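Local structure of RimK domain protein ATP-grasp (Sphaerobacter thermophilus, 5I47) at residues Ala8-Arg13 with Val33-Ala38; Glu23-Arg28 with Met270-Val275; Ala45-Gly50 with Ala69-Ser74; Ala102-Pro107 with Ala223-Glu228; Tyr127-Lys132 with Ala143-Gln148. The protein probably binds ATP and, as a RimK-like ATP-grasp protein, may join an amine to a carboxylate, although its substrate is not established. All coordinates share one frame; numbering follows the deposited sequence.

Contact 1 (Ala8-Arg13 with Val33-Ala38); sequences ALLADR and VLVQPA
L9 sits between V33 and V35 and trades main-chain bonds with both. Its N meets V33 O at 2.8 Å, its O takes V35 N at 3.1 Å, and two residues on A11 N reaches V35 O at 3.2 Å. The tight part is the face carrying A8, L10 and V35. There V35 CG2, anti to its own carbonyl carbon, comes within 3.6 Å of A8 CB, while L10 CD2 lies alongside V35 CB; F52 and helix 63-74 pack on this side. On the opposite face L34 CD1 bends in to 3.4 Å from A11 O. The contact thins toward solvent at D12 and Q36, past the strand ends. The exposed D12 crosses P37 at about a right angle, OD2 toward the ring CD. Out here Q36 NE2 donates to D12 O at 3.0 Å, nearly straight at 168° and with the oxygen in the amide plane. A leucine in place of Q36 would probably leave D12 O without this donor and the loop after the first strand freer to shift. Parallel strands 6-10 and 31-35, joined through helix 16-27, form the beta-alpha-beta crossover that opens the Rossmann-like preATP-grasp domain.

Contact 2 (Glu23-Arg28 with Met270-Val275); sequences EAFAAR and MIADFV
A272 CB sits squarely over the F25 ring, 4.0 Å from its centroid and 4° off the normal, a CH-pi contact at the heart of a helix-helix packing. Helices 16-27 and 267-275 cross here at -53° with 9.0 Å between the axes of the local segments, so the first helix of the Rossmann-like preATP-grasp domain meets the last helix of the chain. An alanine at the crossing lets the two backbones come together, and F25 and A272 are the residues whose CA atoms approach most nearly.

The same methyl is shared by three neighbours. Besides the ring face it touches A24 CB at 3.9 Å and, on the way out, R28 CD at 3.7 Å. V275 takes the rim of the ring instead: its CB lies near the ring plane, 3.8 Å from F25 CZ, with the two side chains roughly perpendicular. V275 also leans on A54 of strand 54-57, and I271 on L56, which ties the C-terminal helix to the parallel sheet.

At the polar margin R28 stretches out from CG to NE, crosses above A272 and ends in a salt bridge, NE to D273 OD1 at 2.7 Å. The guanidinium is gripped twice near its own plane, which should fix its rotation: by D273 OD1, and by A24 O, which accepts from R28 NH1 at 2.8 Å. A methionine in place of R28 would probably leave D273 without this countercharge and A24 O without the NH1 donor. R28 NE approaches D273 OD1 from above the carboxylate plane, the guanidinium and carboxylate standing 63° apart.

Contact 3 (Ala45-Gly50 with Ala69-Ser74); sequences AAPSAG and AALLAS
P47 packs against L71 and S74 where a loop lies on the C-terminal end of a helix, an apolar contact with no hydrogen bond between the two segments. The loop runs from strand 41-42 to strand 54-57, and the helix is 63-74.

The proline ring does most of the work. Its CG comes within 3.0 Å of L71 O, a close approach to a carbonyl in the last turn, and it lies 3.8 Å from S74 OG. That same carbonyl also accepts from S74 OG at 2.8 Å. With chi1 at 63°, OG is set between the backbone N and the carbonyl carbon, and from there it reaches back to L71 O beside the ring. On the ring's flank L71 CD2 touches P47 CB at 4.1 Å.

Farther along the loop the grip passes to L72, whose CD2 reaches both A49 CB and A49 N, each at 3.9 Å. Between P47 and A49, S48 points its side chain away from the helix; its OG accepts from G50 N, closing an ST turn that bends the chain after the contact. L42 packs on P47, L71 and L72 together, so the leucines form a small apolar patch with strand 41-42. L71 and S74 also meet the second subunit, at V111 and R97 of that chain.

Helix 63-74 is the crossover helix between parallel strands 54-57 and 79-80, and the arrangement is that of a Rossmann-like beta-alpha-beta unit with a connecting loop folded over its helix end.

Contact 4 (Ala102-Pro107 with Ala223-Glu228); sequences ADIPVP and AERIIE
I104 uses a single branch for both its neighbours, CG1 against a face of the R225 guanidinium and CD1, one atom farther out, against I226, where a loop with a Schellman motif packs on helix 216-230 inside the ATP-grasp domain. The motif ends helix 92-101: D103 has a positive phi, 59°, and the chain then swings out so that I104 faces the second helix.

The two isoleucines meet at about a right angle, CD1 of I104 reaching CG1 of I226 at 3.7 Å. In I104 CG1 stands anti to the carbonyl carbon (chi1 -68°), and the extended chi2 then carries CD1 straight to its partner. V248 of strand 246-253 touches both side chains, and I226 also rests on Y235 and V237, so this pair belongs to the layer between helix and antiparallel sheet. The backbone of P105 is hydrogen-bonded to V248, which holds the loop along the same sheet.

R225 takes the outer side. The bend of its chain at chi3 (58°) turns the guanidinium toward the A102 and D103 carbonyls. One face of the group looks at I104 CG1, which lies 4.3 Å above the plane and displaced toward the rim. D103 O lies at the guanidinium edge, 3.6 Å from R225 NH1. The D103 carboxylate stays farther off, OD2 to R225 NH2 being 4.8 Å, so any help from its charge would be long-range. The positive group sits by the carbonyl end of helix 92-101, where the helix dipole would probably favour it. Even so, R225 NH2 lies 2.9 Å from A102 O at an angle too poor for a hydrogen bond.

Contact 5 (Tyr127-Lys132 with Ala143-Gln148); sequences YPVVLK and ALVEDQ
V129 and V145 form a hydrogen-bonded antiparallel pair, with V145 N giving to V129 O at 2.8 Å and V129 N returning a bond to V145 O. Two residues on, L131 and A143 repeat the pattern, L131 N to A143 O at 2.9 Å and a longer partner from A143 N to L131 O. This is a beta hairpin at the border of the four-stranded antiparallel sheet of the ATP-grasp domain; strand 143-145 is its outermost strand in the chain, and strand 129-133 continues the sheet inward to 167-171. Between the two pairs V130 CA points its hydrogen at A143 O, 3.2 Å away.

Side chains sort onto two faces. V129, L131, A143 and V145 share one: V129 and V145 lie side by side, CG2 to CB, and L131 CG reaches V145 CG2. Helix 148-160 packs on this face through A151 and I154, and V129 meets I122 of helix 115-125. On the other face L144 CD1 swings back to V130 CG1, with F172 beside both.

Where the strands part, Y127 takes over. The peptide between Y127 and P128 is cis, and the tyrosine ring stands beside the chain leading into helix 148-160. D147 CA lies over one ring face, 3.7 Å from the centroid and 20° off the normal, a CH-pi contact. D147 is also the N-cap of that helix, its OD1 bonded to A150 N. The ring edge leans on V145, CE1 to CG1 at 3.7 Å, and at the far end Y127 OH comes to 3.1 Å from Q148 CA.

How the contacts relate
Contacts 1, 2 and 3 gather round the Rossmann-like domain. Contact 1 pairs two neighbouring strands of its parallel sheet, contact 2 sets helix 16-27, which links those strands, against the C-terminal helix, and contact 3 lies toward the periphery. L10 CD1 meets L72 CD1 at 4.0 Å, so contacts 1 and 3 touch; both also reach the second subunit. Contacts 4 and 5 belong to the ATP-grasp domain. All are partly buried, contact 1 with six of eleven touching residues buried; contacts 2, 3 and 4 add exposed polar residues (D273, S74, R225) to a buried apolar side. Contacts 1 and 5 rest on main-chain bonds, parallel and antiparallel; the others on side-chain packing, with a salt bridge across contact 2 alone.

Contact 1 (Ala8-Arg13 with Val33-Ala38)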
# COMPACT_ATOMS: atom_id res chain seq x y z
N ALA B 8 9.85 -23.14 -1.79
CA ALA B 8 8.55 -22.89 -1.17
C ALA B 8 7.54 -22.44 -2.21
O ALA B 8 7.81 -21.53 -3.00
CB ALA B 8 8.68 -21.84 -0.07
N LEU B 9 6.36 -23.07 -2.20
CA LEU B 9 5.23 -22.70 -3.06
C LEU B 9 4.20 -22.01 -2.18
O LEU B 9 3.37 -22.66 -1.54
CB LEU B 9 4.63 -23.92 -3.76
CG LEU B 9 5.45 -24.75 -4.76
CD1 LEU B 9 4.60 -25.89 -5.30
CD2 LEU B 9 5.99 -23.89 -5.89
N LEU B 10 4.27 -20.68 -2.14
CA LEU B 10 3.37 -19.88 -1.31
C LEU B 10 1.95 -19.98 -1.85
O LEU B 10 1.55 -19.22 -2.74
CB LEU B 10 3.83 -18.42 -1.27
CG LEU B 10 5.23 -18.20 -0.71
CD1 LEU B 10 5.61 -16.72 -0.75
CD2 LEU B 10 5.32 -18.75 0.70
N ALA B 11 1.17 -20.91 -1.31
CA ALA B 11 -0.19 -21.14 -1.77
C ALA B 11 -0.98 -21.74 -0.62
O ALA B 11 -0.42 -22.15 0.40
CB ALA B 11 -0.22 -22.06 -3.00
N ASP B 12 -2.30 -21.79 -0.79
CA ASP B 12 -3.15 -22.34 0.25
C ASP B 12 -3.47 -23.81 0.02
O ASP B 12 -3.76 -24.52 0.99
CB ASP B 12 -4.44 -21.53 0.35
CG ASP B 12 -4.18 -20.09 0.74
OD1 ASP B 12 -4.79 -19.18 0.14
OD2 ASP B 12 -3.34 -19.86 1.65
N ARG B 13 -3.40 -24.29 -1.22
CA ARG B 13 -3.62 -25.69 -1.53
C ARG B 13 -3.09 -25.97 -2.93
O ARG B 13 -3.12 -25.10 -3.81
CB ARG B 13 -5.10 -26.07 -1.43
CG ARG B 13 -6.03 -25.25 -2.31
CD ARG B 13 -7.47 -25.63 -2.07
NE ARG B 13 -8.24 -25.62 -3.30
CZ ARG B 13 -8.27 -26.63 -4.17
NH1 ARG B 13 -7.58 -27.74 -3.93
NH2 ARG B 13 -8.99 -26.54 -5.27
N VAL B 33 7.69 -27.46 -2.05
CA VAL B 33 6.93 -27.72 -0.84
C VAL B 33 5.81 -26.69 -0.75
O VAL B 33 6.05 -25.49 -0.91
CB VAL B 33 7.81 -27.66 0.42
CG1 VAL B 33 6.96 -27.74 1.68
CG2 VAL B 33 8.86 -28.76 0.40
N LEU B 34 4.59 -27.16 -0.48
CA LEU B 34 3.49 -26.24 -0.21
C LEU B 34 3.75 -25.53 1.12
O LEU B 34 3.96 -26.18 2.15
CB LEU B 34 2.16 -26.99 -0.16
CG LEU B 34 0.94 -26.14 0.22
CD1 LEU B 34 0.60 -25.16 -0.89
CD2 LEU B 34 -0.25 -27.02 0.54
N VAL B 35 3.76 -24.20 1.09
CA VAL B 35 3.90 -23.38 2.29
C VAL B 35 2.68 -22.47 2.35
O VAL B 35 2.56 -21.54 1.54
CB VAL B 35 5.20 -22.58 2.31
CG1 VAL B 35 5.30 -21.77 3.59
CG2 VAL B 35 6.40 -23.50 2.16
N GLN B 36 1.79 -22.73 3.29
CA GLN B 36 0.57 -21.95 3.41
C GLN B 36 0.88 -20.64 4.13
O GLN B 36 1.37 -20.68 5.27
CB GLN B 36 -0.49 -22.74 4.16
CG GLN B 36 -0.83 -24.09 3.51
CD GLN B 36 -1.76 -24.94 4.35
OE1 GLN B 36 -1.41 -25.37 5.45
NE2 GLN B 36 -2.95 -25.20 3.84
N PRO B 37 0.63 -19.49 3.52
CA PRO B 37 0.91 -18.21 4.21
C PRO B 37 0.03 -17.98 5.42
O PRO B 37 0.41 -17.18 6.29
CB PRO B 37 0.65 -17.16 3.12
CG PRO B 37 0.73 -17.90 1.83
CD PRO B 37 0.21 -19.27 2.12
N ALA B 38 -1.13 -18.64 5.51
CA ALA B 38 -2.00 -18.45 6.66
C ALA B 38 -1.33 -18.85 7.97
O ALA B 38 -1.74 -18.38 9.04
CB ALA B 38 -3.30 -19.22 6.47

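Contact 2 (Glu23-Arg28 with Met270-Val275)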
# COMPACT_ATOMS: atom_id res chain seq x y z
N GLU B 23 6.66 -31.19 -10.28
CA GLU B 23 7.39 -32.03 -11.22
C GLU B 23 8.60 -31.31 -11.78
O GLU B 23 9.72 -31.85 -11.78
CB GLU B 23 6.47 -32.47 -12.36
CG GLU B 23 5.30 -33.35 -11.93
CD GLU B 23 4.43 -33.78 -13.11
OE1 GLU B 23 4.95 -33.88 -14.24
OE2 GLU B 23 3.22 -34.00 -12.89
N ALA B 24 8.41 -30.07 -12.25
CA ALA B 24 9.50 -29.34 -12.88
C ALA B 24 10.63 -29.05 -11.90
O ALA B 24 11.81 -29.10 -12.26
CB ALA B 24 8.97 -28.04 -13.50
N PHE B 25 10.28 -28.74 -10.64
CA PHE B 25 11.31 -28.53 -9.63
C PHE B 25 11.99 -29.84 -9.25
O PHE B 25 13.21 -29.87 -9.02
CB PHE B 25 10.72 -27.86 -8.39
CG PHE B 25 10.62 -26.36 -8.48
CD1 PHE B 25 11.75 -25.58 -8.41
CD2 PHE B 25 9.39 -25.74 -8.63
CE1 PHE B 25 11.67 -24.20 -8.50
CE2 PHE B 25 9.29 -24.37 -8.72
CZ PHE B 25 10.44 -23.60 -8.65
N ALA B 26 11.23 -30.93 -9.17
CA ALA B 26 11.83 -32.23 -8.90
C ALA B 26 12.73 -32.67 -10.04
O ALA B 26 13.81 -33.23 -9.81
CB ALA B 26 10.74 -33.28 -8.64
N ALA B 27 12.32 -32.41 -11.29
CA ALA B 27 13.15 -32.71 -12.44
C ALA B 27 14.45 -31.92 -12.44
O ALA B 27 15.43 -32.36 -13.04
CB ALA B 27 12.37 -32.43 -13.73
N ARG B 28 14.48 -30.77 -11.77
CA ARG B 28 15.67 -29.93 -11.70
C ARG B 28 16.40 -30.06 -10.37
O ARG B 28 17.27 -29.24 -10.07
CB ARG B 28 15.31 -28.47 -11.97
CG ARG B 28 14.95 -28.22 -13.43
CD ARG B 28 14.13 -26.95 -13.61
NE ARG B 28 13.77 -26.75 -15.02
CZ ARG B 28 12.77 -27.38 -15.63
NH1 ARG B 28 12.03 -28.25 -14.96
NH2 ARG B 28 12.51 -27.14 -16.91
N MSE B 270 9.64 -23.39 -17.53
CA MSE B 270 10.20 -22.05 -17.64
C MSE B 270 10.22 -21.34 -16.30
O MSE B 270 11.18 -20.64 -15.96
CB MSE B 270 9.40 -21.23 -18.65
CG MSE B 270 9.35 -21.85 -20.03
SE MSE B 270 8.13 -20.89 -21.21
CE MSE B 270 9.03 -19.15 -21.21
N ILE B 271 9.14 -21.51 -15.53
CA ILE B 271 9.05 -20.89 -14.21
C ILE B 271 10.10 -21.49 -13.28
O ILE B 271 10.79 -20.77 -12.56
CB ILE B 271 7.63 -21.04 -13.64
CG1 ILE B 271 6.64 -20.24 -14.49
CG2 ILE B 271 7.58 -20.61 -12.19
CD1 ILE B 271 5.25 -20.20 -13.92
N ALA B 272 10.23 -22.82 -13.29
CA ALA B 272 11.24 -23.47 -12.46
C ALA B 272 12.65 -23.03 -12.86
O ALA B 272 13.52 -22.90 -11.99
CB ALA B 272 11.12 -24.98 -12.56
N ASP B 273 12.88 -22.79 -14.15
CA ASP B 273 14.17 -22.26 -14.59
C ASP B 273 14.37 -20.84 -14.09
O ASP B 273 15.46 -20.48 -13.63
CB ASP B 273 14.28 -22.32 -16.11
CG ASP B 273 14.50 -23.73 -16.63
OD1 ASP B 273 15.07 -24.56 -15.89
OD2 ASP B 273 14.11 -24.00 -17.79
N PHE B 274 13.33 -20.00 -14.19
CA PHE B 274 13.46 -18.62 -13.75
C PHE B 274 13.70 -18.52 -12.25
O PHE B 274 14.36 -17.58 -11.79
CB PHE B 274 12.21 -17.83 -14.14
CG PHE B 274 12.27 -16.37 -13.77
CD1 PHE B 274 13.12 -15.50 -14.45
CD2 PHE B 274 11.47 -15.87 -12.76
CE1 PHE B 274 13.18 -14.17 -14.11
CE2 PHE B 274 11.53 -14.53 -12.42
CZ PHE B 274 12.38 -13.68 -13.09
N VAL B 275 13.20 -19.48 -11.47
CA VAL B 275 13.33 -19.41 -10.01
C VAL B 275 14.73 -19.82 -9.57
O VAL B 275 15.29 -19.23 -8.63
CB VAL B 275 12.24 -20.28 -9.35
CG1 VAL B 275 12.50 -20.43 -7.86
CG2 VAL B 275 10.87 -19.66 -9.57

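Contact 3 (Ala45-Gly50 with Ala69-Ser74)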
# COMPACT_ATOMS: atom_id res chain seq x y z
N ALA B 45 12.90 -8.98 12.79
CA ALA B 45 14.34 -8.98 13.01
C ALA B 45 15.04 -10.06 12.20
O ALA B 45 16.19 -9.86 11.78
CB ALA B 45 14.65 -9.15 14.50
N ALA B 46 14.38 -11.19 11.97
CA ALA B 46 14.93 -12.25 11.14
C ALA B 46 13.79 -13.03 10.49
O ALA B 46 13.42 -14.11 10.97
CB ALA B 46 15.81 -13.19 11.97
N PRO B 47 13.20 -12.52 9.41
CA PRO B 47 12.05 -13.22 8.81
C PRO B 47 12.48 -14.44 8.01
O PRO B 47 13.48 -14.43 7.30
CB PRO B 47 11.42 -12.15 7.91
CG PRO B 47 12.54 -11.22 7.59
CD PRO B 47 13.46 -11.22 8.77
N SER B 48 11.69 -15.50 8.14
CA SER B 48 11.93 -16.74 7.42
C SER B 48 10.69 -17.61 7.49
O SER B 48 9.93 -17.55 8.46
CB SER B 48 13.14 -17.50 7.99
OG SER B 48 13.40 -18.67 7.24
N ALA B 49 10.49 -18.41 6.45
CA ALA B 49 9.39 -19.36 6.39
C ALA B 49 9.89 -20.80 6.39
O ALA B 49 9.14 -21.72 6.05
CB ALA B 49 8.52 -19.11 5.16
N GLY B 50 11.13 -21.01 6.79
CA GLY B 50 11.77 -22.31 6.76
C GLY B 50 12.98 -22.32 5.86
O GLY B 50 13.31 -21.33 5.20
N ALA B 69 6.74 -10.93 0.26
CA ALA B 69 7.91 -11.08 -0.60
C ALA B 69 9.07 -10.22 -0.12
O ALA B 69 10.23 -10.62 -0.24
CB ALA B 69 7.55 -10.73 -2.04
N ALA B 70 8.77 -9.04 0.42
CA ALA B 70 9.84 -8.16 0.89
C ALA B 70 10.45 -8.67 2.18
O ALA B 70 11.67 -8.60 2.37
CB ALA B 70 9.31 -6.73 1.07
N LEU B 71 9.62 -9.18 3.09
CA LEU B 71 10.12 -9.73 4.34
C LEU B 71 10.99 -10.95 4.08
O LEU B 71 12.12 -11.04 4.58
CB LEU B 71 8.95 -10.10 5.26
CG LEU B 71 8.37 -8.97 6.09
CD1 LEU B 71 6.99 -9.35 6.61
CD2 LEU B 71 9.31 -8.64 7.24
N LEU B 72 10.48 -11.91 3.30
CA LEU B 72 11.26 -13.10 3.02
C LEU B 72 12.58 -12.76 2.33
O LEU B 72 13.63 -13.29 2.70
CB LEU B 72 10.43 -14.07 2.17
CG LEU B 72 9.20 -14.67 2.87
CD1 LEU B 72 8.36 -15.50 1.90
CD2 LEU B 72 9.63 -15.50 4.07
N ALA B 73 12.54 -11.84 1.35
CA ALA B 73 13.76 -11.49 0.63
C ALA B 73 14.80 -10.87 1.56
O ALA B 73 15.98 -11.23 1.50
CB ALA B 73 13.43 -10.53 -0.52
N SER B 74 14.38 -9.95 2.43
CA SER B 74 15.31 -9.33 3.37
C SER B 74 15.90 -10.35 4.34
O SER B 74 17.01 -10.13 4.84
CB SER B 74 14.62 -8.20 4.14
OG SER B 74 13.55 -8.68 4.94

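Contact 4 (Ala102-Pro107 with Ala223-Glu228)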
# COMPACT_ATOMS: atom_id res chain seq x y z
N ALA B 102 6.82 4.58 -18.87
CA ALA B 102 7.40 3.70 -19.87
C ALA B 102 6.81 3.89 -21.26
O ALA B 102 7.18 3.16 -22.18
CB ALA B 102 7.23 2.24 -19.45
N ASP B 103 5.90 4.86 -21.42
CA ASP B 103 5.25 5.14 -22.71
C ASP B 103 4.50 3.92 -23.24
O ASP B 103 4.48 3.65 -24.44
CB ASP B 103 6.26 5.64 -23.74
CG ASP B 103 5.60 6.37 -24.89
OD1 ASP B 103 4.58 7.05 -24.65
OD2 ASP B 103 6.10 6.26 -26.03
N ILE B 104 3.88 3.17 -22.34
CA ILE B 104 3.05 2.02 -22.70
C ILE B 104 1.59 2.45 -22.63
O ILE B 104 1.17 3.03 -21.62
CB ILE B 104 3.31 0.82 -21.77
CG1 ILE B 104 4.72 0.28 -22.02
CG2 ILE B 104 2.27 -0.26 -21.99
CD1 ILE B 104 5.07 -0.94 -21.20
N PRO B 105 0.79 2.21 -23.68
CA PRO B 105 -0.58 2.73 -23.70
C PRO B 105 -1.45 2.09 -22.63
O PRO B 105 -1.45 0.87 -22.44
CB PRO B 105 -1.07 2.37 -25.11
CG PRO B 105 -0.20 1.24 -25.53
CD PRO B 105 1.14 1.51 -24.92
N VAL B 106 -2.20 2.94 -21.93
CA VAL B 106 -3.17 2.52 -20.91
C VAL B 106 -4.45 3.32 -21.11
O VAL B 106 -4.43 4.38 -21.74
CB VAL B 106 -2.62 2.73 -19.48
CG1 VAL B 106 -1.47 1.78 -19.20
CG2 VAL B 106 -2.16 4.17 -19.29
N PRO B 107 -5.57 2.83 -20.60
CA PRO B 107 -6.83 3.57 -20.76
C PRO B 107 -6.79 4.90 -20.02
O PRO B 107 -6.05 5.09 -19.05
CB PRO B 107 -7.88 2.63 -20.16
CG PRO B 107 -7.26 1.30 -20.17
CD PRO B 107 -5.80 1.52 -19.95
N ALA B 223 4.72 -7.28 -25.42
CA ALA B 223 5.16 -8.06 -24.27
C ALA B 223 6.66 -7.91 -24.03
O ALA B 223 7.11 -7.94 -22.87
CB ALA B 223 4.80 -9.53 -24.45
N GLU B 224 7.44 -7.75 -25.09
CA GLU B 224 8.88 -7.61 -24.93
C GLU B 224 9.25 -6.26 -24.34
O GLU B 224 10.21 -6.17 -23.56
CB GLU B 224 9.58 -7.83 -26.27
CG GLU B 224 9.55 -9.29 -26.71
CD GLU B 224 10.15 -9.52 -28.08
OE1 GLU B 224 10.48 -8.53 -28.77
OE2 GLU B 224 10.30 -10.70 -28.47
N ARG B 225 8.51 -5.20 -24.67
CA ARG B 225 8.73 -3.92 -24.01
C ARG B 225 8.32 -3.98 -22.55
O ARG B 225 9.00 -3.41 -21.69
CB ARG B 225 7.95 -2.82 -24.72
CG ARG B 225 8.42 -2.52 -26.13
CD ARG B 225 7.77 -1.24 -26.61
NE ARG B 225 8.09 -0.13 -25.72
CZ ARG B 225 7.33 0.96 -25.59
NH1 ARG B 225 6.20 1.07 -26.27
NH2 ARG B 225 7.70 1.93 -24.76
N ILE B 226 7.22 -4.67 -22.25
CA ILE B 226 6.76 -4.79 -20.88
C ILE B 226 7.79 -5.50 -20.02
O ILE B 226 8.12 -5.06 -18.91
CB ILE B 226 5.39 -5.49 -20.83
CG1 ILE B 226 4.31 -4.58 -21.43
CG2 ILE B 226 5.04 -5.90 -19.41
CD1 ILE B 226 2.95 -5.23 -21.54
N ILE B 227 8.35 -6.60 -20.54
CA ILE B 227 9.40 -7.31 -19.81
C ILE B 227 10.62 -6.40 -19.62
O ILE B 227 11.23 -6.38 -18.55
CB ILE B 227 9.76 -8.62 -20.53
CG1 ILE B 227 8.55 -9.55 -20.56
CG2 ILE B 227 10.94 -9.31 -19.86
CD1 ILE B 227 8.78 -10.79 -21.40
N GLU B 228 10.97 -5.63 -20.65
CA GLU B 228 12.16 -4.79 -20.59
C GLU B 228 12.02 -3.69 -19.54
O GLU B 228 12.97 -3.38 -18.82
CB GLU B 228 12.44 -4.17 -21.96
CG GLU B 228 13.35 -4.98 -22.86
CD GLU B 228 14.76 -5.07 -22.31
OE1 GLU B 228 15.13 -6.16 -21.81
OE2 GLU B 228 15.49 -4.05 -22.36

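Contact 5 (Tyr127-Lys132 with Ala143-Gln148)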
# COMPACT_ATOMS: atom_id res chain seq x y z
N TYR B 127 -19.32 7.92 -20.14
CA TYR B 127 -19.65 6.50 -19.98
C TYR B 127 -19.27 5.68 -21.21
O TYR B 127 -19.31 6.18 -22.33
CB TYR B 127 -21.13 6.34 -19.68
CG TYR B 127 -21.56 6.96 -18.38
CD1 TYR B 127 -21.38 6.28 -17.18
CD2 TYR B 127 -22.16 8.21 -18.34
CE1 TYR B 127 -21.77 6.84 -15.98
CE2 TYR B 127 -22.56 8.78 -17.14
CZ TYR B 127 -22.37 8.08 -15.96
OH TYR B 127 -22.75 8.64 -14.77
N PRO B 128 -18.91 4.39 -21.01
CA PRO B 128 -18.80 3.73 -19.70
C PRO B 128 -17.42 3.88 -19.08
O PRO B 128 -16.47 4.27 -19.77
CB PRO B 128 -19.09 2.27 -20.04
CG PRO B 128 -18.49 2.11 -21.40
CD PRO B 128 -18.67 3.44 -22.11
N VAL B 129 -17.31 3.57 -17.79
CA VAL B 129 -16.05 3.58 -17.05
C VAL B 129 -16.05 2.41 -16.09
O VAL B 129 -17.07 1.75 -15.87
CB VAL B 129 -15.82 4.90 -16.29
CG1 VAL B 129 -15.74 6.08 -17.24
CG2 VAL B 129 -16.92 5.12 -15.26
N VAL B 130 -14.89 2.14 -15.50
CA VAL B 130 -14.74 1.14 -14.45
C VAL B 130 -14.12 1.79 -13.22
O VAL B 130 -13.25 2.66 -13.34
CB VAL B 130 -13.89 -0.07 -14.91
CG1 VAL B 130 -14.65 -0.90 -15.92
CG2 VAL B 130 -12.58 0.41 -15.51
N LEU B 131 -14.59 1.39 -12.05
CA LEU B 131 -14.02 1.83 -10.78
C LEU B 131 -13.07 0.76 -10.27
O LEU B 131 -13.45 -0.40 -10.13
CB LEU B 131 -15.11 2.10 -9.73
CG LEU B 131 -16.16 3.17 -10.01
CD1 LEU B 131 -16.98 3.42 -8.75
CD2 LEU B 131 -15.53 4.46 -10.49
N LYS B 132 -11.84 1.16 -9.98
CA LYS B 132 -10.81 0.25 -9.49
C LYS B 132 -10.20 0.86 -8.24
O LYS B 132 -9.71 1.99 -8.28
CB LYS B 132 -9.72 0.01 -10.55
CG LYS B 132 -10.21 -0.61 -11.84
CD LYS B 132 -9.04 -0.80 -12.82
CE LYS B 132 -9.47 -1.52 -14.09
NZ LYS B 132 -8.30 -1.76 -14.98
N ALA B 143 -15.55 -2.59 -11.02
CA ALA B 143 -16.98 -2.28 -11.09
C ALA B 143 -17.28 -1.52 -12.39
O ALA B 143 -16.83 -0.39 -12.56
CB ALA B 143 -17.40 -1.46 -9.88
N LEU B 144 -18.05 -2.14 -13.27
CA LEU B 144 -18.43 -1.50 -14.53
C LEU B 144 -19.59 -0.53 -14.30
O LEU B 144 -20.54 -0.84 -13.58
CB LEU B 144 -18.82 -2.55 -15.57
CG LEU B 144 -19.35 -2.05 -16.92
CD1 LEU B 144 -18.32 -1.17 -17.62
CD2 LEU B 144 -19.77 -3.21 -17.80
N VAL B 145 -19.49 0.64 -14.92
CA VAL B 145 -20.44 1.73 -14.74
C VAL B 145 -20.88 2.18 -16.13
O VAL B 145 -20.13 2.89 -16.82
CB VAL B 145 -19.85 2.90 -13.94
CG1 VAL B 145 -20.84 4.04 -13.83
CG2 VAL B 145 -19.42 2.43 -12.56
N GLU B 146 -22.09 1.79 -16.54
CA GLU B 146 -22.57 2.15 -17.86
C GLU B 146 -23.30 3.49 -17.89
O GLU B 146 -23.29 4.17 -18.92
CB GLU B 146 -23.50 1.07 -18.41
CG GLU B 146 -23.07 -0.36 -18.12
CD GLU B 146 -23.67 -0.90 -16.84
OE1 GLU B 146 -23.82 -0.12 -15.87
OE2 GLU B 146 -24.00 -2.10 -16.79
N ASP B 147 -23.92 3.88 -16.78
CA ASP B 147 -24.71 5.10 -16.73
C ASP B 147 -24.75 5.61 -15.29
O ASP B 147 -24.21 4.98 -14.38
CB ASP B 147 -26.12 4.86 -17.28
CG ASP B 147 -26.80 3.70 -16.60
OD1 ASP B 147 -27.29 3.88 -15.47
OD2 ASP B 147 -26.84 2.60 -17.18
N GLN B 148 -25.43 6.75 -15.10
CA GLN B 148 -25.43 7.39 -13.79
C GLN B 148 -26.11 6.53 -12.73
O GLN B 148 -25.70 6.54 -11.57
CB GLN B 148 -26.11 8.76 -13.86
CG GLN B 148 -26.08 9.53 -12.54
CD GLN B 148 -26.71 10.90 -12.64
OE1 GLN B 148 -26.22 11.78 -13.35
NE2 GLN B 148 -27.82 11.09 -11.92